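Local structure of flagellar hook associated protein type 3 FlgL (Legionella pneumophila subsp. pneumophila, 5YTI) at residues Val167-Asp177 and Arg348-Asn359. The protein is probably a structural component of the bacterial flagellum, a flagellin-family protein associated with the hook. Residues are numbered along the deposited sequence; the frame is centred on the assembly and turned at random.
Sequences VTTSLLVAVND and RLNQLETAEKAN
Arg348 leaves its helix with CG anti to its carbonyl carbon and turns about its CG-CD bond (chi3 -91°), which carries the guanidinium past Ala174 to Asp177. Its NH1 donates to Ala174 O at 2.9 Å. That donor lies well above the carbonyl plane, although the oxygen sits in the guanidinium plane. NH2 forms a salt bridge with Asp177, 3.1 Å from OD2 and 3.2 Å from OD1. Both oxygens are met on their syn side, and the two flat groups are steeply turned, 68° apart. Asp344 is a second salt-bridge partner of NH2. The contact lays the two-stranded antiparallel hairpin of 164-168 and 171-174 along the long helix 316-374. Strand 171-174 runs roughly antiparallel to the helix, at 142°. Between the polar ends the packing is mostly apolar. Leu352 CD2 touches Val167 CG2 and Val173 CG2, each at 4.0 Å. Val173 CG1 rests on the aliphatic part of Arg348. Leu171 CD1 meets the amide end of Gln351, 3.6 Å from NE2. At the hairpin turn, the methyl CG2 of Thr168 lies over Ala355 CB. One helical turn on, Asn359 ND2 donates to Val167 O at 2.8 Å, from above the carbonyl plane.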
# COMPACT_ATOMS: atom_id res chain seq x y z
N VAL A 167 2.60 17.99 24.39
CA VAL A 167 2.15 19.37 24.14
C VAL A 167 0.96 19.80 25.02
O VAL A 167 0.48 20.93 24.91
CB VAL A 167 1.82 19.58 22.64
CG1 VAL A 167 3.06 19.31 21.80
CG2 VAL A 167 0.71 18.66 22.18
N THR A 168 0.48 18.87 25.85
CA THR A 168 -0.35 19.12 27.06
C THR A 168 -0.02 17.99 28.04
O THR A 168 0.90 17.21 27.76
CB THR A 168 -1.87 19.15 26.77
OG1 THR A 168 -2.36 17.81 26.55
CG2 THR A 168 -2.22 20.06 25.58
N THR A 169 -0.75 17.86 29.15
CA THR A 169 -0.37 16.88 30.21
C THR A 169 -0.58 15.41 29.81
O THR A 169 0.01 14.49 30.41
CB THR A 169 -1.11 17.10 31.54
OG1 THR A 169 -1.49 18.47 31.67
CG2 THR A 169 -0.20 16.70 32.73
N SER A 170 -1.44 15.21 28.82
CA SER A 170 -1.84 13.88 28.44
C SER A 170 -2.05 13.76 26.93
O SER A 170 -2.77 12.88 26.47
CB SER A 170 -3.14 13.55 29.16
OG SER A 170 -4.11 14.52 28.81
N LEU A 171 -1.42 14.65 26.16
CA LEU A 171 -1.47 14.53 24.70
C LEU A 171 -0.08 14.51 24.07
O LEU A 171 0.70 15.45 24.21
CB LEU A 171 -2.32 15.65 24.08
CG LEU A 171 -2.61 15.51 22.59
CD1 LEU A 171 -3.37 14.21 22.34
CD2 LEU A 171 -3.37 16.74 22.07
N LEU A 172 0.22 13.41 23.40
CA LEU A 172 1.41 13.31 22.59
C LEU A 172 0.98 13.52 21.13
O LEU A 172 -0.10 13.10 20.74
CB LEU A 172 2.08 11.94 22.79
CG LEU A 172 2.94 11.69 24.03
CD1 LEU A 172 2.20 12.11 25.29
CD2 LEU A 172 3.40 10.22 24.14
N VAL A 173 1.82 14.18 20.35
CA VAL A 173 1.57 14.44 18.91
C VAL A 173 2.83 14.11 18.07
O VAL A 173 3.94 14.45 18.46
CB VAL A 173 1.23 15.92 18.67
CG1 VAL A 173 1.23 16.25 17.18
CG2 VAL A 173 -0.09 16.25 19.31
N ALA A 174 2.66 13.48 16.91
CA ALA A 174 3.84 13.11 16.11
C ALA A 174 4.33 14.30 15.30
O ALA A 174 3.54 14.95 14.65
CB ALA A 174 3.51 11.94 15.19
N VAL A 175 5.64 14.58 15.33
CA VAL A 175 6.13 15.78 14.69
C VAL A 175 6.87 15.50 13.40
O VAL A 175 7.53 16.39 12.87
CB VAL A 175 7.07 16.58 15.60
CG1 VAL A 175 6.38 16.89 16.91
CG2 VAL A 175 8.37 15.83 15.83
N ASN A 176 6.77 14.28 12.91
CA ASN A 176 7.38 13.92 11.63
C ASN A 176 6.67 12.75 11.02
O ASN A 176 5.84 12.10 11.66
CB ASN A 176 8.87 13.56 11.81
CG ASN A 176 9.09 12.31 12.63
OD1 ASN A 176 8.62 12.17 13.75
ND2 ASN A 176 9.84 11.39 12.07
N ASP A 177 7.00 12.50 9.77
CA ASP A 177 6.64 11.25 9.11
C ASP A 177 7.92 10.61 8.56
O ASP A 177 8.98 11.24 8.60
CB ASP A 177 5.64 11.49 7.99
CG ASP A 177 4.32 12.05 8.49
OD1 ASP A 177 4.22 13.29 8.63
OD2 ASP A 177 3.36 11.26 8.69
N ARG A 348 -3.33 16.69 13.00
CA ARG A 348 -2.38 16.98 14.05
C ARG A 348 -2.27 18.47 14.33
O ARG A 348 -2.24 18.90 15.47
CB ARG A 348 -1.02 16.39 13.70
CG ARG A 348 -0.95 14.90 13.95
CD ARG A 348 0.41 14.37 13.58
NE ARG A 348 0.47 13.93 12.20
CZ ARG A 348 1.59 13.66 11.54
NH1 ARG A 348 2.79 13.80 12.11
NH2 ARG A 348 1.53 13.26 10.28
N LEU A 349 -2.22 19.26 13.29
CA LEU A 349 -2.26 20.68 13.50
C LEU A 349 -3.53 21.07 14.24
O LEU A 349 -3.50 21.97 15.04
CB LEU A 349 -2.18 21.41 12.18
CG LEU A 349 -0.88 21.24 11.39
CD1 LEU A 349 -0.97 21.72 9.94
CD2 LEU A 349 0.26 21.94 12.13
N ASN A 350 -4.66 20.42 13.96
CA ASN A 350 -5.90 20.79 14.66
C ASN A 350 -5.82 20.32 16.12
O ASN A 350 -6.40 20.95 17.01
CB ASN A 350 -7.17 20.30 13.94
CG ASN A 350 -7.58 21.21 12.78
OD1 ASN A 350 -7.57 22.44 12.88
ND2 ASN A 350 -7.97 20.60 11.67
N GLN A 351 -5.07 19.24 16.37
CA GLN A 351 -4.77 18.81 17.77
C GLN A 351 -3.91 19.86 18.50
O GLN A 351 -4.04 20.05 19.70
CB GLN A 351 -4.10 17.41 17.81
CG GLN A 351 -5.07 16.21 17.78
CD GLN A 351 -4.41 14.88 18.14
OE1 GLN A 351 -3.40 14.47 17.55
NE2 GLN A 351 -5.00 14.18 19.12
N LEU A 352 -3.03 20.55 17.75
CA LEU A 352 -2.13 21.55 18.30
C LEU A 352 -2.83 22.86 18.58
O LEU A 352 -2.71 23.39 19.68
CB LEU A 352 -0.95 21.80 17.38
CG LEU A 352 -0.02 20.59 17.15
CD1 LEU A 352 1.05 20.90 16.11
CD2 LEU A 352 0.61 20.14 18.47
N GLU A 353 -3.56 23.40 17.61
CA GLU A 353 -4.33 24.62 17.87
C GLU A 353 -5.33 24.33 19.03
O GLU A 353 -5.68 25.23 19.79
CB GLU A 353 -4.98 25.22 16.60
CG GLU A 353 -3.99 25.75 15.53
CD GLU A 353 -3.09 26.95 15.97
OE1 GLU A 353 -2.75 27.78 15.10
OE2 GLU A 353 -2.67 27.07 17.15
N THR A 354 -5.73 23.08 19.20
CA THR A 354 -6.43 22.68 20.43
C THR A 354 -5.59 22.88 21.70
O THR A 354 -6.06 23.44 22.69
CB THR A 354 -6.90 21.22 20.37
OG1 THR A 354 -8.31 21.20 20.21
CG2 THR A 354 -6.52 20.41 21.65
N ALA A 355 -4.34 22.40 21.66
CA ALA A 355 -3.45 22.47 22.80
C ALA A 355 -3.04 23.91 23.19
O ALA A 355 -2.82 24.18 24.37
CB ALA A 355 -2.23 21.60 22.54
N GLU A 356 -2.94 24.83 22.23
CA GLU A 356 -2.57 26.24 22.53
C GLU A 356 -3.64 26.94 23.40
O GLU A 356 -3.28 27.76 24.26
CB GLU A 356 -2.31 27.03 21.22
CG GLU A 356 -1.67 28.42 21.36
CD GLU A 356 -1.20 29.01 20.02
OE1 GLU A 356 -1.65 28.55 18.94
OE2 GLU A 356 -0.38 29.95 20.05
N LYS A 357 -4.92 26.60 23.20
CA LYS A 357 -6.03 27.15 24.01
C LYS A 357 -6.09 26.46 25.38
O LYS A 357 -6.47 27.09 26.38
CB LYS A 357 -7.39 27.03 23.31
CG LYS A 357 -8.58 27.54 24.13
N ALA A 358 -5.73 25.18 25.42
CA ALA A 358 -5.82 24.37 26.63
C ALA A 358 -4.65 24.59 27.60
O ALA A 358 -4.78 24.36 28.80
CB ALA A 358 -5.92 22.90 26.27
N ASN A 359 -3.50 25.02 27.07
CA ASN A 359 -2.35 25.38 27.90
C ASN A 359 -2.46 26.82 28.42
O ASN A 359 -1.95 27.15 29.46
CB ASN A 359 -1.03 25.17 27.14
CG ASN A 359 -0.69 23.69 26.97
OD1 ASN A 359 -1.34 22.82 27.54
ND2 ASN A 359 0.35 23.41 26.19